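Probable cell division protein WhiA (Thermotoga maritima, PDB 3HYI) probably takes part in cell division and chromosome segregation, joining a degenerate homing-endonuclease domain to a DNA-binding helix-turn-helix domain. Local coordinates at residues S24-I36 against Y95-D107. Sequence-based numbering, arbitrary orientation.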
loop_
_atom_site.group_PDB
_atom_site.type_symbol
_atom_site.label_atom_id
_atom_site.label_comp_id
_atom_site.label_asym_id
_atom_site.label_seq_id
_atom_site.Cartn_x
_atom_site.Cartn_y
_atom_site.Cartn_z
ATOM N N SER A 24 23.358 -20.644 13.690
ATOM C CA SER A 24 23.890 -21.466 14.757
ATOM C C SER A 24 22.738 -22.296 15.286
ATOM O O SER A 24 21.585 -22.083 14.912
ATOM C CB SER A 24 24.465 -20.602 15.883
ATOM O OG SER A 24 23.480 -19.728 16.415
ATOM N N ARG A 25 23.056 -23.232 16.164
ATOM C CA ARG A 25 22.051 -24.070 16.800
ATOM C C ARG A 25 21.017 -23.243 17.577
ATOM O O ARG A 25 19.832 -23.571 17.605
ATOM C CB ARG A 25 22.755 -25.033 17.744
ATOM C CG ARG A 25 21.839 -26.025 18.362
ATOM C CD ARG A 25 22.571 -26.922 19.312
ATOM N NE ARG A 25 21.593 -27.544 20.191
ATOM C CZ ARG A 25 20.932 -28.669 19.924
ATOM N NH1 ARG A 25 21.159 -29.356 18.804
ATOM N NH2 ARG A 25 20.042 -29.118 20.802
ATOM N N GLU A 26 21.493 -22.172 18.203
ATOM C CA GLU A 26 20.669 -21.284 19.018
ATOM C C GLU A 26 19.661 -20.522 18.160
ATOM O O GLU A 26 18.494 -20.379 18.534
ATOM C CB GLU A 26 21.563 -20.293 19.764
ATOM C CG GLU A 26 22.386 -20.913 20.898
ATOM C CD GLU A 26 23.520 -21.818 20.423
ATOM O OE1 GLU A 26 24.144 -21.528 19.374
ATOM O OE2 GLU A 26 23.789 -22.827 21.116
ATOM N N GLU A 27 20.130 -20.032 17.015
ATOM C CA GLU A 27 19.276 -19.334 16.056
ATOM C C GLU A 27 18.286 -20.285 15.382
ATOM O O GLU A 27 17.158 -19.897 15.078
ATOM C CB GLU A 27 20.131 -18.633 15.002
ATOM C CG GLU A 27 20.854 -17.410 15.526
ATOM C CD GLU A 27 22.022 -17.012 14.649
ATOM O OE1 GLU A 27 21.789 -16.347 13.621
ATOM O OE2 GLU A 27 23.173 -17.368 14.986
ATOM N N VAL A 28 18.711 -21.527 15.159
ATOM C CA VAL A 28 17.838 -22.566 14.606
ATOM C C VAL A 28 16.705 -22.903 15.579
ATOM O O VAL A 28 15.543 -23.013 15.175
ATOM C CB VAL A 28 18.640 -23.846 14.261
ATOM C CG1 VAL A 28 17.709 -25.013 13.934
ATOM C CG2 VAL A 28 19.595 -23.575 13.105
ATOM N N ILE A 29 17.045 -23.066 16.857
ATOM C CA ILE A 29 16.047 -23.342 17.895
ATOM C C ILE A 29 15.158 -22.118 18.132
ATOM O O ILE A 29 13.963 -22.260 18.395
ATOM C CB ILE A 29 16.708 -23.789 19.217
ATOM C CG1 ILE A 29 17.278 -25.206 19.071
ATOM C CG2 ILE A 29 15.712 -23.764 20.363
ATOM C CD1 ILE A 29 18.232 -25.598 20.177
ATOM N N SER A 30 15.741 -20.925 18.027
ATOM C CA SER A 30 14.983 -19.682 18.155
ATOM C C SER A 30 13.941 -19.563 17.044
ATOM O O SER A 30 12.792 -19.196 17.301
ATOM C CB SER A 30 15.919 -18.469 18.141
ATOM O OG SER A 30 15.208 -17.268 18.384
ATOM N N GLU A 31 14.335 -19.879 15.813
ATOM C CA GLU A 31 13.385 -19.874 14.694
ATOM C C GLU A 31 12.313 -20.951 14.848
ATOM O O GLU A 31 11.150 -20.716 14.518
ATOM C CB GLU A 31 14.096 -20.039 13.351
ATOM C CG GLU A 31 13.137 -20.023 12.162
ATOM C CD GLU A 31 13.835 -20.086 10.828
ATOM O OE1 GLU A 31 13.134 -20.266 9.814
ATOM O OE2 GLU A 31 15.077 -19.966 10.787
ATOM N N LEU A 32 12.707 -22.125 15.336
ATOM C CA LEU A 32 11.759 -23.205 15.617
ATOM C C LEU A 32 10.744 -22.771 16.673
ATOM O O LEU A 32 9.554 -23.043 16.541
ATOM C CB LEU A 32 12.494 -24.464 16.081
ATOM C CG LEU A 32 11.633 -25.709 16.331
ATOM C CD1 LEU A 32 10.961 -26.182 15.043
ATOM C CD2 LEU A 32 12.468 -26.824 16.949
ATOM N N LEU A 33 11.220 -22.086 17.711
ATOM C CA LEU A 33 10.343 -21.552 18.754
ATOM C C LEU A 33 9.302 -20.607 18.157
ATOM O O LEU A 33 8.155 -20.587 18.602
ATOM C CB LEU A 33 11.158 -20.827 19.832
ATOM C CG LEU A 33 10.383 -20.398 21.082
ATOM C CD1 LEU A 33 9.970 -21.616 21.904
ATOM C CD2 LEU A 33 11.208 -19.429 21.921
ATOM N N GLY A 34 9.710 -19.834 17.148
ATOM C CA GLY A 34 8.793 -18.987 16.390
ATOM C C GLY A 34 7.675 -19.789 15.747
ATOM O O GLY A 34 6.508 -19.414 15.833
ATOM N N PHE A 35 8.045 -20.893 15.100
ATOM C CA PHE A 35 7.076 -21.853 14.557
ATOM C C PHE A 35 6.186 -22.421 15.663
ATOM O O PHE A 35 4.964 -22.484 15.513
ATOM C CB PHE A 35 7.792 -23.017 13.858
ATOM C CG PHE A 35 8.137 -22.762 12.413
ATOM C CD1 PHE A 35 7.276 -23.166 11.401
ATOM C CD2 PHE A 35 9.339 -22.160 12.065
ATOM C CE1 PHE A 35 7.597 -22.950 10.059
ATOM C CE2 PHE A 35 9.668 -21.942 10.728
ATOM C CZ PHE A 35 8.794 -22.339 9.724
ATOM N N ILE A 36 6.812 -22.837 16.766
ATOM C CA ILE A 36 6.096 -23.422 17.904
ATOM C C ILE A 36 5.113 -22.432 18.531
ATOM O O ILE A 36 3.950 -22.771 18.753
ATOM C CB ILE A 36 7.068 -23.922 18.998
ATOM C CG1 ILE A 36 7.873 -25.125 18.500
ATOM C CG2 ILE A 36 6.304 -24.307 20.265
ATOM C CD1 ILE A 36 8.922 -25.606 19.485
ATOM N N TYR A 95 9.023 -33.940 20.463
ATOM C CA TYR A 95 9.337 -32.868 21.401
ATOM C C TYR A 95 10.697 -33.107 22.055
ATOM O O TYR A 95 11.035 -34.233 22.432
ATOM C CB TYR A 95 8.267 -32.729 22.490
ATOM C CG TYR A 95 8.645 -31.701 23.536
ATOM C CD1 TYR A 95 8.615 -30.342 23.239
ATOM C CD2 TYR A 95 9.069 -32.087 24.808
ATOM C CE1 TYR A 95 8.975 -29.392 24.178
ATOM C CE2 TYR A 95 9.433 -31.139 25.761
ATOM C CZ TYR A 95 9.382 -29.791 25.434
ATOM O OH TYR A 95 9.737 -28.836 26.357
ATOM N N SER A 96 11.462 -32.028 22.183
ATOM C CA SER A 96 12.728 -32.034 22.902
ATOM C C SER A 96 12.768 -30.808 23.814
ATOM O O SER A 96 12.400 -29.709 23.397
ATOM C CB SER A 96 13.893 -32.015 21.908
ATOM O OG SER A 96 15.135 -31.849 22.565
ATOM N N GLU A 97 13.212 -30.995 25.055
ATOM C CA GLU A 97 13.232 -29.906 26.041
ATOM C C GLU A 97 14.188 -28.778 25.630
ATOM O O GLU A 97 14.008 -27.626 26.027
ATOM C CB GLU A 97 13.599 -30.434 27.433
ATOM C CG GLU A 97 12.685 -31.557 27.923
ATOM C CD GLU A 97 12.836 -31.861 29.403
ATOM O OE1 GLU A 97 13.843 -31.442 30.012
ATOM O OE2 GLU A 97 11.937 -32.529 29.955
ATOM N N SER A 98 15.195 -29.123 24.830
ATOM C CA SER A 98 16.110 -28.141 24.247
ATOM C C SER A 98 15.387 -27.063 23.433
ATOM O O SER A 98 15.844 -25.918 23.382
ATOM C CB SER A 98 17.142 -28.846 23.362
ATOM O OG SER A 98 16.510 -29.533 22.294
ATOM N N PHE A 99 14.268 -27.426 22.804
ATOM C CA PHE A 99 13.453 -26.474 22.035
ATOM C C PHE A 99 13.012 -25.266 22.872
ATOM O O PHE A 99 12.947 -24.145 22.361
ATOM C CB PHE A 99 12.181 -27.133 21.472
ATOM C CG PHE A 99 12.418 -28.215 20.440
ATOM C CD1 PHE A 99 11.349 -28.995 20.015
ATOM C CD2 PHE A 99 13.678 -28.463 19.892
ATOM C CE1 PHE A 99 11.519 -29.994 19.068
ATOM C CE2 PHE A 99 13.853 -29.466 18.941
ATOM C CZ PHE A 99 12.773 -30.231 18.531
ATOM N N MET A 100 12.691 -25.504 24.143
ATOM C CA MET A 100 12.102 -24.478 25.011
ATOM C C MET A 100 13.113 -23.718 25.877
ATOM O O MET A 100 12.722 -22.843 26.651
ATOM C CB MET A 100 11.047 -25.116 25.924
ATOM C CG MET A 100 9.930 -25.858 25.193
ATOM S SD MET A 100 8.947 -24.814 24.095
ATOM C CE MET A 100 9.849 -24.962 22.566
ATOM N N VAL A 101 14.401 -24.035 25.747
ATOM C CA VAL A 101 15.436 -23.431 26.592
ATOM C C VAL A 101 15.889 -22.046 26.100
ATOM O O VAL A 101 16.431 -21.259 26.878
ATOM C CB VAL A 101 16.661 -24.373 26.732
ATOM C CG1 VAL A 101 17.728 -23.760 27.629
ATOM C CG2 VAL A 101 16.229 -25.721 27.290
ATOM N N ILE A 102 15.661 -21.744 24.823
ATOM C CA ILE A 102 16.117 -20.475 24.235
ATOM C C ILE A 102 15.268 -19.272 24.670
ATOM O O ILE A 102 14.043 -19.364 24.773
ATOM C CB ILE A 102 16.177 -20.544 22.674
ATOM C CG1 ILE A 102 17.627 -20.666 22.191
ATOM C CG2 ILE A 102 15.580 -19.295 22.032
ATOM C CD1 ILE A 102 18.278 -21.994 22.511
ATOM N N GLU A 103 15.946 -18.156 24.938
ATOM C CA GLU A 103 15.300 -16.862 25.167
ATOM C C GLU A 103 15.450 -16.025 23.891
ATOM O O GLU A 103 16.496 -15.412 23.669
ATOM C CB GLU A 103 15.917 -16.150 26.377
ATOM C CG GLU A 103 15.229 -16.489 27.697
ATOM C CD GLU A 103 16.062 -16.138 28.919
ATOM O OE1 GLU A 103 17.233 -16.571 28.989
ATOM O OE2 GLU A 103 15.542 -15.445 29.821
ATOM N N PRO A 104 14.397 -15.993 23.053
ATOM C CA PRO A 104 14.520 -15.511 21.675
ATOM C C PRO A 104 14.696 -14.000 21.528
ATOM O O PRO A 104 15.163 -13.548 20.489
ATOM C CB PRO A 104 13.197 -15.948 21.039
ATOM C CG PRO A 104 12.235 -15.944 22.160
ATOM C CD PRO A 104 13.009 -16.376 23.372
ATOM N N PHE A 105 14.331 -13.236 22.555
ATOM C CA PHE A 105 14.377 -11.774 22.487
ATOM C C PHE A 105 15.716 -11.204 22.913
ATOM O O PHE A 105 16.023 -10.064 22.594
ATOM C CB PHE A 105 13.281 -11.165 23.361
ATOM C CG PHE A 105 11.913 -11.675 23.043
ATOM C CD1 PHE A 105 11.235 -11.215 21.926
ATOM C CD2 PHE A 105 11.313 -12.633 23.845
ATOM C CE1 PHE A 105 9.975 -11.690 21.618
ATOM C CE2 PHE A 105 10.051 -13.114 23.545
ATOM C CZ PHE A 105 9.378 -12.642 22.430
ATOM N N PHE A 106 16.524 -12.011 23.594
ATOM C CA PHE A 106 17.705 -11.521 24.310
ATOM C C PHE A 106 18.809 -10.928 23.449
ATOM O O PHE A 106 19.799 -10.416 23.959
ATOM C CB PHE A 106 18.321 -12.668 25.108
ATOM C CG PHE A 106 18.706 -12.277 26.478
ATOM C CD1 PHE A 106 17.748 -12.236 27.473
ATOM C CD2 PHE A 106 20.006 -11.911 26.776
ATOM C CE1 PHE A 106 18.078 -11.857 28.750
ATOM C CE2 PHE A 106 20.347 -11.531 28.054
ATOM C CZ PHE A 106 19.381 -11.504 29.044
ATOM N N ASP A 107 18.625 -10.988 22.144
ATOM C CA ASP A 107 19.729 -10.950 21.226
ATOM C C ASP A 107 19.123 -10.654 19.870
ATOM O O ASP A 107 18.075 -11.205 19.543
ATOM C CB ASP A 107 20.359 -12.341 21.239
ATOM C CG ASP A 107 21.674 -12.392 20.544
ATOM O OD1 ASP A 107 22.648 -11.895 21.130
ATOM O OD2 ASP A 107 21.740 -12.946 19.427
#
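In the degenerate LAGLIDADG endonuclease domain of WhiA, one flank of helix 25-39 is covered by the connection from strand 88-94 to helix 108-122, and the contact is almost wholly apolar. L32 brings CD2 down on the F99 ring, 3.5 Å from its centroid and 9° off the ring normal, a CH-pi contact; S96 CB lies over the opposite face, so the ring is clasped between the two. I36 CD1 lies by F99 CB, the two side chains at about a right angle, and meets M100 CE tip to tip at 3.3 Å. Bent at both chi2 and chi3, the M100 chain curls its methyl back to the helix, where L33 CD1 also touches it. The other L33 branch, CD2, packs 3.6 Å from P104 CG. Nearer the helix start, I29 CG2 touches F99 O at 3.4 Å and also I102 CD1, while I102 lays CG2 against S30 CA and CB and CG1 against E26 O. Replacing F99 with an alanine would probably open a gap beneath L32 and leave its CD2 without an aromatic face. S30 OG lies beside P104 CB but is hydrogen-bonded to L110 O of helix 108-122, while helix 56-68 packs on L32 and strand 48-53 meets I36 and F99 through I49.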